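Local atomic coordinates of nascent polypeptide-associated complex protein (Methanothermobacter marburgensis, PDB entry 1TR8), a protein that probably contacts nascent polypeptide chains as they emerge from the ribosome, acting as a homodimer that interacts with the ribosome and binds ribosomal RNA. Residues M11-G16 / K35-E40; K25-I30 / A53-L58; I29-P34 / Y47-K52; N74-S79 / E96-L101. One frame throughout, in Å; residues are numbered along the deposited sequence.

Interaction 1: residues M11-G16 / K35-E40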
# COMPACT_ATOMS: atom_id res chain seq x y z
N MSE A 11 -17.70 17.73 -11.52
CA MSE A 11 -16.84 16.56 -11.70
C MSE A 11 -16.01 16.61 -12.99
O MSE A 11 -16.47 17.07 -14.03
CB MSE A 11 -17.67 15.26 -11.69
CG MSE A 11 -18.61 15.08 -10.49
SE MSE A 11 -18.05 13.74 -9.18
CE MSE A 11 -18.80 12.23 -9.96
N LYS A 12 -14.79 16.12 -12.86
CA LYS A 12 -13.83 15.99 -13.94
C LYS A 12 -13.59 14.49 -14.17
O LYS A 12 -13.73 13.69 -13.25
CB LYS A 12 -12.55 16.69 -13.50
CG LYS A 12 -11.46 16.76 -14.54
CD LYS A 12 -11.51 18.05 -15.36
CE LYS A 12 -10.25 18.21 -16.24
NZ LYS A 12 -8.99 18.06 -15.45
N ASP A 13 -13.27 14.08 -15.39
CA ASP A 13 -12.90 12.70 -15.67
C ASP A 13 -11.43 12.47 -15.35
O ASP A 13 -10.61 13.38 -15.49
CB ASP A 13 -13.15 12.33 -17.13
CG ASP A 13 -14.62 12.25 -17.48
OD1 ASP A 13 -15.39 11.60 -16.72
OD2 ASP A 13 -15.10 12.76 -18.51
N LEU A 14 -11.11 11.28 -14.86
CA LEU A 14 -9.74 10.89 -14.54
C LEU A 14 -9.39 9.73 -15.45
O LEU A 14 -10.04 8.68 -15.39
CB LEU A 14 -9.60 10.49 -13.08
CG LEU A 14 -8.18 10.29 -12.54
CD1 LEU A 14 -7.47 11.63 -12.53
CD2 LEU A 14 -8.15 9.68 -11.13
N ARG A 15 -8.45 9.97 -16.35
CA ARG A 15 -8.18 9.08 -17.48
C ARG A 15 -6.95 8.19 -17.22
O ARG A 15 -6.03 8.57 -16.50
CB ARG A 15 -8.00 9.93 -18.75
CG ARG A 15 -8.06 9.16 -20.02
CD ARG A 15 -8.08 10.04 -21.25
NE ARG A 15 -7.65 9.33 -22.46
CZ ARG A 15 -6.42 9.34 -22.95
NH1 ARG A 15 -5.45 9.99 -22.31
NH2 ARG A 15 -6.15 8.69 -24.08
N GLY A 16 -6.98 6.97 -17.76
CA GLY A 16 -5.84 6.04 -17.69
C GLY A 16 -5.68 5.33 -16.35
O GLY A 16 -4.57 5.03 -15.94
N LYS A 35 -13.90 3.17 -14.37
CA LYS A 35 -14.17 4.55 -14.73
C LYS A 35 -14.12 5.40 -13.46
O LYS A 35 -14.67 5.03 -12.42
CB LYS A 35 -15.53 4.65 -15.41
CG LYS A 35 -15.95 6.08 -15.64
CD LYS A 35 -16.66 6.29 -16.98
CE LYS A 35 -16.61 7.78 -17.32
NZ LYS A 35 -15.65 8.49 -16.39
N VAL A 36 -13.41 6.52 -13.52
CA VAL A 36 -13.18 7.34 -12.34
C VAL A 36 -13.44 8.82 -12.61
O VAL A 36 -12.94 9.39 -13.58
CB VAL A 36 -11.75 7.18 -11.79
CG1 VAL A 36 -11.56 8.03 -10.55
CG2 VAL A 36 -11.41 5.72 -11.51
N ASN A 37 -14.25 9.42 -11.75
CA ASN A 37 -14.51 10.85 -11.72
C ASN A 37 -13.97 11.46 -10.43
O ASN A 37 -13.91 10.80 -9.39
CB ASN A 37 -16.02 11.09 -11.78
CG ASN A 37 -16.58 10.85 -13.16
OD1 ASN A 37 -15.82 10.69 -14.12
ND2 ASN A 37 -17.90 10.82 -13.27
N VAL A 38 -13.60 12.73 -10.49
CA VAL A 38 -13.08 13.43 -9.32
C VAL A 38 -13.67 14.83 -9.17
O VAL A 38 -14.02 15.49 -10.14
CB VAL A 38 -11.53 13.47 -9.36
CG1 VAL A 38 -11.05 14.27 -10.53
CG2 VAL A 38 -10.95 14.06 -8.05
N MSE A 39 -13.80 15.27 -7.93
CA MSE A 39 -14.17 16.64 -7.60
C MSE A 39 -13.52 17.04 -6.28
O MSE A 39 -13.21 16.18 -5.46
CB MSE A 39 -15.68 16.82 -7.50
CG MSE A 39 -16.38 15.90 -6.52
SE MSE A 39 -17.90 16.84 -5.78
CE MSE A 39 -16.98 17.45 -4.23
N GLU A 40 -13.30 18.33 -6.10
CA GLU A 40 -12.76 18.84 -4.84
C GLU A 40 -13.80 19.76 -4.22
O GLU A 40 -14.43 20.56 -4.90
CB GLU A 40 -11.43 19.56 -5.07
CG GLU A 40 -10.59 19.82 -3.82
CD GLU A 40 -9.10 19.71 -4.11
OE1 GLU A 40 -8.76 19.33 -5.25
OE2 GLU A 40 -8.26 19.97 -3.23
O HOH W 1 -12.26 7.31 -15.86
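Asp13 and Asn37 lie side by side and point the same way from one face of an antiparallel pair of strands, the carboxylate and amide planes 42° apart. They form a non-hydrogen-bonded pair, where polar side chains can sit close across the strands. Lys35 reaches the same carboxylate after bending twice along its chain, and its NZ forms a salt bridge with Asp13 OD1 at 3.1 Å, coming from well above the carboxylate plane. Met11, a selenomethionine, has CG anti to its carbonyl carbon (chi1 -51°) and bends again further out, so that its SE packs 3.8 Å from CG of selenomethionine Met39; the placement of its terminal methyl, near Asn37, is doubtful. With an alanine in place of Asn37, Asp13 and Lys35 would probably lose the polar group packed beside their salt bridge.

The other face carries Leu14, Val36 and Val38, with Lys12 offering its CB to Val38 while its end leads away. Leu14 and Val36 run alongside each other, Leu14 CD2 3.8 Å from Val36 CG1, and Leu14 continues onto Ile22 of the second subunit. Lys12 and Val38, on the other side of the Asp13-Asn37 pair, form a hydrogen-bonded pair, with Lys12 N to Val38 O and Val38 N to Lys12 O both 2.9 Å. Leu14 N bonds Val36 O, and a water bridges Leu14 O and Val36 N. The short strand around Lys12-Leu14 forms one edge of this chain's three-stranded antiparallel sheet in the NAC domain.

Interaction 2: residues K25-I30 / A53-L58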
# COMPACT_ATOMS: atom_id res chain seq x y z
N LYS A 25 -8.63 -3.87 6.92
CA LYS A 25 -7.78 -4.74 7.74
C LYS A 25 -7.80 -6.19 7.25
O LYS A 25 -6.76 -6.86 7.20
CB LYS A 25 -8.30 -4.69 9.19
CG LYS A 25 -7.54 -5.57 10.17
CD LYS A 25 -7.95 -5.32 11.62
CE LYS A 25 -9.35 -5.85 11.96
NZ LYS A 25 -9.47 -6.26 13.40
N ARG A 26 -8.99 -6.67 6.92
CA ARG A 26 -9.20 -8.08 6.63
C ARG A 26 -9.20 -8.44 5.14
O ARG A 26 -9.28 -9.62 4.76
CB ARG A 26 -10.54 -8.50 7.23
CG ARG A 26 -10.72 -8.24 8.73
CD ARG A 26 -11.99 -8.86 9.31
NE ARG A 26 -12.04 -10.27 8.95
CZ ARG A 26 -11.47 -11.24 9.66
NH1 ARG A 26 -10.89 -10.99 10.82
NH2 ARG A 26 -11.53 -12.49 9.21
N LYS A 27 -9.17 -7.42 4.29
CA LYS A 27 -9.35 -7.64 2.88
C LYS A 27 -9.10 -6.38 2.10
O LYS A 27 -9.02 -5.29 2.66
CB LYS A 27 -10.76 -8.14 2.58
CG LYS A 27 -11.85 -7.07 2.62
CD LYS A 27 -13.20 -7.63 2.20
CE LYS A 27 -14.27 -6.52 2.05
NZ LYS A 27 -15.67 -7.06 2.00
N GLU A 28 -8.99 -6.57 0.79
CA GLU A 28 -8.90 -5.50 -0.16
C GLU A 28 -9.88 -5.76 -1.31
O GLU A 28 -10.18 -6.90 -1.66
CB GLU A 28 -7.46 -5.41 -0.65
CG GLU A 28 -6.47 -5.37 0.52
CD GLU A 28 -5.02 -5.21 0.12
OE1 GLU A 28 -4.67 -5.63 -1.00
OE2 GLU A 28 -4.22 -4.71 0.96
N ILE A 29 -10.41 -4.68 -1.86
CA ILE A 29 -11.34 -4.74 -2.96
C ILE A 29 -10.59 -4.16 -4.14
O ILE A 29 -10.04 -3.08 -4.04
CB ILE A 29 -12.62 -3.91 -2.66
CG1 ILE A 29 -13.31 -4.44 -1.40
CG2 ILE A 29 -13.58 -3.97 -3.85
CD1 ILE A 29 -14.48 -3.61 -0.93
N ILE A 30 -10.54 -4.90 -5.24
CA ILE A 30 -9.78 -4.48 -6.40
C ILE A 30 -10.74 -4.29 -7.58
O ILE A 30 -11.53 -5.20 -7.89
CB ILE A 30 -8.71 -5.56 -6.76
CG1 ILE A 30 -7.72 -5.74 -5.60
CG2 ILE A 30 -7.96 -5.22 -8.03
CD1 ILE A 30 -7.96 -6.99 -4.85
N ALA A 53 -15.93 -5.32 -9.29
CA ALA A 53 -15.10 -5.47 -8.11
C ALA A 53 -14.78 -6.92 -7.84
O ALA A 53 -15.62 -7.81 -8.07
CB ALA A 53 -15.80 -4.87 -6.93
N ARG A 54 -13.55 -7.14 -7.36
CA ARG A 54 -13.12 -8.43 -6.83
C ARG A 54 -12.48 -8.27 -5.44
O ARG A 54 -11.99 -7.19 -5.08
CB ARG A 54 -12.09 -9.07 -7.77
CG ARG A 54 -12.64 -9.52 -9.09
CD ARG A 54 -11.59 -10.27 -9.93
NE ARG A 54 -12.17 -10.90 -11.10
CZ ARG A 54 -12.39 -10.27 -12.24
NH1 ARG A 54 -12.05 -8.99 -12.37
NH2 ARG A 54 -12.93 -10.91 -13.27
N GLU A 55 -12.54 -9.35 -4.66
CA GLU A 55 -12.07 -9.36 -3.29
C GLU A 55 -10.85 -10.23 -3.13
O GLU A 55 -10.78 -11.32 -3.69
CB GLU A 55 -13.12 -9.92 -2.35
CG GLU A 55 -14.34 -9.05 -2.28
CD GLU A 55 -15.24 -9.47 -1.15
OE1 GLU A 55 -15.33 -10.70 -0.90
OE2 GLU A 55 -15.79 -8.55 -0.51
N ARG A 56 -9.98 -9.77 -2.23
CA ARG A 56 -8.71 -10.42 -1.89
C ARG A 56 -8.58 -10.37 -0.38
O ARG A 56 -8.52 -9.29 0.18
CB ARG A 56 -7.61 -9.56 -2.49
CG ARG A 56 -6.26 -10.16 -2.43
CD ARG A 56 -5.36 -9.51 -3.47
NE ARG A 56 -5.10 -8.13 -3.16
CZ ARG A 56 -4.53 -7.28 -4.00
NH1 ARG A 56 -4.25 -7.68 -5.23
NH2 ARG A 56 -4.29 -6.04 -3.62
N SER A 57 -8.57 -11.51 0.29
CA SER A 57 -8.56 -11.52 1.75
C SER A 57 -7.13 -11.44 2.31
O SER A 57 -6.17 -11.70 1.60
CB SER A 57 -9.30 -12.74 2.28
OG SER A 57 -8.49 -13.89 2.15
N LEU A 58 -7.01 -10.90 3.52
CA LEU A 58 -5.72 -10.76 4.19
C LEU A 58 -5.73 -11.51 5.52
O LEU A 58 -6.66 -11.40 6.29
CB LEU A 58 -5.40 -9.28 4.45
CG LEU A 58 -4.45 -8.64 3.44
CD1 LEU A 58 -5.11 -8.41 2.13
CD2 LEU A 58 -3.86 -7.34 3.98
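Arg56 and Glu28 face each other in a hydrogen-bonded antiparallel pair, joined by backbone bonds both ways, and Arg56 leads outward from its CB. That atom lies 3.5 Å from Ile30 CD1, and CD passes the same methyl. CG is anti to the backbone N, and a bend at chi3 (67°) brings the guanidinium round so that Ile30 CD1 sits 3.4 Å above its plane, over the centre. NE makes a weak bond to Glu28 OE1. The tip does better: NH2 donates to Glu28 OE1 at 2.7 Å, the oxygen lying nearly in the guanidinium plane and being met nearly along its C-O bond, although carboxylate and guanidinium planes are 57° apart. The second oxygen, Glu28 OE2, pairs with Arg56 of the fourth subunit. Leu58 CD1 packs 3.7 Å from Glu28 CG, shielding the acid's stem.

A leucine in place of Arg56 would probably leave Glu28 OE1 without its charged mate and Ile30 CD1 without the flat group beneath it.

On the opposite face Lys27 NZ reaches Glu55 OE2 at 2.9 Å, and Ile29 CG2 meets Ala53 CB at 3.9 Å. Strand 53-61 also pairs with a strand of the fourth subunit. Burying Glu28 is therefore affordable: arginines of two chains gather round one carboxylate, which probably stabilises its charged form and ties the intrachain ladder to the subunit interface.

Interaction 3: residues I29-P34 / Y47-K52; sequences IIIKNP and YQVTGK
The flat groups that Ile31 and Pro34 meet are peptide units of the main chain. Ile31 CG2 lies over one face of the Gly51-Lys52 peptide, about 3.4 Å above its plane; it is 3.5 Å from Gly51 CA and as near to Lys52 O of the following peptide. Thr50 O, of the Thr50-Gly51 peptide, is approached by Pro34 CA at 3.2 Å and Pro34 CB at 3.4 Å, both from the same side of that peptide's plane, CB more steeply, and neither as a hydrogen bond.

Glycine suits position 51 because any CB there would clash with Ile31 CG2; bare backbone lets the strands close up. The isoleucine branches divide the work. With CG1 anti to the carbonyl carbon (chi1 -49°), CD1 is carried to Val49 CG1 at 3.9 Å, leaving CG2 over the glycine. Val49 CG1 also touches Pro34 CB at 3.8 Å, so one methyl serves both partners, and Val20 of strand 19-23 packs on Val49 and Pro34 as well.

The strand axes run at 74° to each other, too steep for a ladder. Strand 44-51 pairs with strand 35-41 of its own chain and with a strand of the second subunit, whose Tyr47 packs on Ile31. This is an apolar junction between two separate antiparallel sheets, at the bend where strand 44-51 passes into strand 53-61, and it belongs to the distinctive all-beta fold of the dimeric NAC domain.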
# COMPACT_ATOMS: atom_id res chain seq x y z
N ILE A 29 -10.41 -4.68 -1.86
CA ILE A 29 -11.34 -4.74 -2.96
C ILE A 29 -10.59 -4.16 -4.14
O ILE A 29 -10.04 -3.08 -4.04
CB ILE A 29 -12.62 -3.91 -2.66
CG1 ILE A 29 -13.31 -4.44 -1.40
CG2 ILE A 29 -13.58 -3.97 -3.85
CD1 ILE A 29 -14.48 -3.61 -0.93
N ILE A 30 -10.54 -4.90 -5.24
CA ILE A 30 -9.78 -4.48 -6.40
C ILE A 30 -10.74 -4.29 -7.58
O ILE A 30 -11.53 -5.20 -7.89
CB ILE A 30 -8.71 -5.56 -6.76
CG1 ILE A 30 -7.72 -5.74 -5.60
CG2 ILE A 30 -7.96 -5.22 -8.03
CD1 ILE A 30 -7.96 -6.99 -4.85
N ILE A 31 -10.69 -3.11 -8.19
CA ILE A 31 -11.44 -2.83 -9.41
C ILE A 31 -10.50 -2.58 -10.57
O ILE A 31 -9.77 -1.59 -10.59
CB ILE A 31 -12.35 -1.60 -9.21
CG1 ILE A 31 -13.13 -1.76 -7.91
CG2 ILE A 31 -13.30 -1.48 -10.39
CD1 ILE A 31 -14.05 -0.61 -7.61
N LYS A 32 -10.59 -3.43 -11.59
CA LYS A 32 -9.73 -3.31 -12.77
C LYS A 32 -10.32 -2.40 -13.85
O LYS A 32 -11.51 -2.40 -14.11
CB LYS A 32 -9.42 -4.69 -13.35
CG LYS A 32 -8.35 -5.43 -12.55
CD LYS A 32 -8.70 -6.89 -12.29
CE LYS A 32 -8.24 -7.32 -10.89
NZ LYS A 32 -8.49 -8.77 -10.56
N ASN A 33 -9.47 -1.55 -14.41
CA ASN A 33 -9.87 -0.63 -15.46
C ASN A 33 -11.22 0.01 -15.15
O ASN A 33 -12.16 -0.06 -15.94
CB ASN A 33 -9.88 -1.36 -16.80
CG ASN A 33 -8.48 -1.77 -17.24
OD1 ASN A 33 -8.21 -2.96 -17.49
ND2 ASN A 33 -7.57 -0.80 -17.33
N PRO A 34 -11.30 0.65 -14.00
CA PRO A 34 -12.50 1.36 -13.63
C PRO A 34 -12.68 2.66 -14.38
O PRO A 34 -11.72 3.18 -14.97
CB PRO A 34 -12.25 1.67 -12.15
CG PRO A 34 -10.80 1.74 -12.04
CD PRO A 34 -10.27 0.73 -12.96
N TYR A 47 -13.66 10.96 -4.98
CA TYR A 47 -13.51 10.12 -6.17
C TYR A 47 -14.68 9.18 -6.29
O TYR A 47 -15.02 8.52 -5.32
CB TYR A 47 -12.24 9.29 -6.07
CG TYR A 47 -10.98 10.11 -6.11
CD1 TYR A 47 -10.42 10.49 -7.32
CD2 TYR A 47 -10.36 10.50 -4.93
CE1 TYR A 47 -9.26 11.24 -7.35
CE2 TYR A 47 -9.21 11.25 -4.96
CZ TYR A 47 -8.66 11.62 -6.18
OH TYR A 47 -7.54 12.42 -6.20
N GLN A 48 -15.33 9.18 -7.46
CA GLN A 48 -16.30 8.16 -7.84
C GLN A 48 -15.65 7.15 -8.79
O GLN A 48 -15.21 7.51 -9.88
CB GLN A 48 -17.52 8.74 -8.53
CG GLN A 48 -18.39 9.59 -7.66
CD GLN A 48 -19.81 9.70 -8.18
OE1 GLN A 48 -20.76 9.53 -7.42
NE2 GLN A 48 -19.97 9.91 -9.49
N VAL A 49 -15.77 5.89 -8.40
CA VAL A 49 -15.05 4.77 -9.01
C VAL A 49 -16.06 3.69 -9.32
O VAL A 49 -16.66 3.11 -8.43
CB VAL A 49 -14.02 4.16 -8.06
CG1 VAL A 49 -13.29 3.00 -8.74
CG2 VAL A 49 -13.04 5.20 -7.64
N THR A 50 -16.20 3.42 -10.60
CA THR A 50 -17.14 2.44 -11.09
C THR A 50 -16.41 1.37 -11.89
O THR A 50 -15.58 1.67 -12.76
CB THR A 50 -18.18 3.16 -11.95
OG1 THR A 50 -18.86 4.13 -11.14
CG2 THR A 50 -19.25 2.21 -12.44
N GLY A 51 -16.72 0.13 -11.59
CA GLY A 51 -16.20 -1.01 -12.34
C GLY A 51 -16.60 -2.28 -11.62
O GLY A 51 -17.28 -2.24 -10.61
N LYS A 52 -16.20 -3.41 -12.17
CA LYS A 52 -16.49 -4.69 -11.54
C LYS A 52 -15.44 -4.97 -10.47
O LYS A 52 -14.23 -4.82 -10.68
CB LYS A 52 -16.60 -5.79 -12.61
CG LYS A 52 -17.65 -5.43 -13.67
CD LYS A 52 -18.15 -6.62 -14.48
CE LYS A 52 -19.50 -7.16 -13.97
NZ LYS A 52 -19.42 -7.80 -12.61

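Interaction 4: residues N74-S79 / E96-L101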
# COMPACT_ATOMS: atom_id res chain seq x y z
N ASN A 74 -8.17 -30.68 20.18
CA ASN A 74 -8.59 -31.75 21.06
C ASN A 74 -9.66 -31.29 22.05
O ASN A 74 -10.44 -32.09 22.55
CB ASN A 74 -7.38 -32.38 21.78
CG ASN A 74 -6.54 -33.28 20.85
OD1 ASN A 74 -6.79 -33.38 19.64
ND2 ASN A 74 -5.56 -33.97 21.42
N GLN A 75 -9.67 -29.99 22.32
CA GLN A 75 -10.59 -29.39 23.28
C GLN A 75 -11.89 -28.98 22.60
O GLN A 75 -12.91 -28.88 23.25
CB GLN A 75 -9.98 -28.14 23.92
CG GLN A 75 -9.23 -28.39 25.23
CD GLN A 75 -9.93 -29.39 26.14
OE1 GLN A 75 -11.06 -29.16 26.60
NE2 GLN A 75 -9.26 -30.51 26.38
N THR A 76 -11.84 -28.69 21.31
CA THR A 76 -13.05 -28.26 20.61
C THR A 76 -13.50 -29.24 19.53
O THR A 76 -14.58 -29.08 18.98
CB THR A 76 -12.86 -26.85 20.02
OG1 THR A 76 -12.01 -26.88 18.87
CG2 THR A 76 -12.17 -25.94 21.01
N GLY A 77 -12.68 -30.24 19.23
CA GLY A 77 -12.94 -31.13 18.09
C GLY A 77 -12.80 -30.46 16.73
O GLY A 77 -13.36 -30.94 15.73
N ALA A 78 -12.04 -29.37 16.65
CA ALA A 78 -11.94 -28.64 15.39
C ALA A 78 -10.86 -29.27 14.51
O ALA A 78 -9.97 -29.96 15.00
CB ALA A 78 -11.64 -27.19 15.64
N SER A 79 -11.00 -29.07 13.20
CA SER A 79 -10.01 -29.52 12.25
C SER A 79 -8.76 -28.72 12.46
O SER A 79 -8.79 -27.67 13.10
CB SER A 79 -10.49 -29.28 10.81
OG SER A 79 -10.71 -27.90 10.58
N GLU A 96 -9.28 -17.59 23.97
CA GLU A 96 -10.23 -17.03 23.03
C GLU A 96 -10.42 -17.94 21.80
O GLU A 96 -11.51 -18.03 21.26
CB GLU A 96 -9.77 -15.66 22.58
CG GLU A 96 -9.75 -14.64 23.69
CD GLU A 96 -8.93 -13.41 23.35
OE1 GLU A 96 -8.47 -13.30 22.18
OE2 GLU A 96 -8.79 -12.55 24.25
N ALA A 97 -9.34 -18.57 21.35
CA ALA A 97 -9.39 -19.49 20.23
C ALA A 97 -10.37 -20.61 20.56
O ALA A 97 -11.23 -20.93 19.76
CB ALA A 97 -8.00 -20.06 19.95
N ILE A 98 -10.27 -21.13 21.79
CA ILE A 98 -11.16 -22.19 22.29
C ILE A 98 -12.62 -21.73 22.35
O ILE A 98 -13.52 -22.43 21.86
CB ILE A 98 -10.65 -22.71 23.66
CG1 ILE A 98 -9.45 -23.64 23.44
CG2 ILE A 98 -11.73 -23.45 24.45
CD1 ILE A 98 -8.70 -23.99 24.71
N MSE A 99 -12.83 -20.54 22.91
CA MSE A 99 -14.16 -19.99 23.06
C MSE A 99 -14.82 -19.75 21.71
O MSE A 99 -16.02 -19.99 21.57
CB MSE A 99 -14.15 -18.71 23.91
CG MSE A 99 -13.89 -19.03 25.38
SE MSE A 99 -13.82 -17.50 26.56
CE MSE A 99 -15.65 -17.30 26.98
N ARG A 100 -14.06 -19.36 20.70
CA ARG A 100 -14.69 -19.07 19.42
C ARG A 100 -15.05 -20.34 18.63
O ARG A 100 -15.85 -20.27 17.72
CB ARG A 100 -13.89 -18.04 18.60
CG ARG A 100 -12.70 -18.54 17.84
CD ARG A 100 -11.92 -17.42 17.12
NE ARG A 100 -12.50 -17.05 15.83
CZ ARG A 100 -12.91 -15.82 15.51
NH1 ARG A 100 -12.84 -14.83 16.39
NH2 ARG A 100 -13.42 -15.59 14.31
N LEU A 101 -14.54 -21.49 19.02
CA LEU A 101 -14.79 -22.74 18.32
C LEU A 101 -15.63 -23.72 19.15
O LEU A 101 -16.14 -23.36 20.23
CB LEU A 101 -13.45 -23.39 17.98
CG LEU A 101 -12.65 -22.79 16.82
CD1 LEU A 101 -11.28 -23.45 16.75
CD2 LEU A 101 -13.39 -22.93 15.50
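In the C-terminal UBA domain, a compact bundle of three helices, Thr76 at the end of helix 66-76 and Ala78 just beyond it meet Ile98 in the last turn of helix 94-100 and Leu101 just after it. Thr76 does most of the touching, through both branches. Its OG1 lies between the backbone N and the carbonyl carbon (chi1 74°), from where it bonds Val72 O in the preceding turn and takes a weak bond from Ala78 N at 3.3 Å. Being bonded to Val72 O, the hydroxyl can lie 3.9 Å from Leu101 CB. The other branch, CG2, comes 3.9 Å from Ile98 O. A beta-branched threonine thus offers a methyl to the bundle while its oxygen bonds nearby backbone.

Ala78 CB meets Leu101 CD1 at 3.9 Å; its small size lets the loop come near the leucine, which also packs on Val72 and Ala86. Gly77 lets the chain turn between Thr76 and Ala78, with a positive phi of 68° that glycine tolerates easily. Ser79 then N-caps helix 80-89 by bonding Asp82 N. Gln75 CB adds a looser contact with Ile98 CD1.

Thr76-Gly77-Ala78 probably corresponds to the loop that in many UBA domains reads Met-Gly-Phe or Met-Gly-Tyr. In such relatives, this loop and the third helix together form the ubiquitin-binding patch, and their apposition here is consistent with the UBA fold.

How the interactions relate
Interactions 1 to 3 belong to the NAC domain, and interaction 4 to the UBA domain. Interaction 3 joins the other two: its centre is about 12 Å from that of interaction 1 and 13 Å from that of interaction 2. It shares Ile29 and Ile30 with interaction 2, and probable backbone hydrogen bonds, Lys35 N to Thr50 O and Asn37 N to Gln48 O, both 2.8 Å, tie it to interaction 1. Interactions 1 and 2 sit in different sheets, 23 Å apart between centres. All three touch the second subunit. Interaction 4 touches none of them; its centre is about 49 Å from that of interaction 1, across the chain's centre.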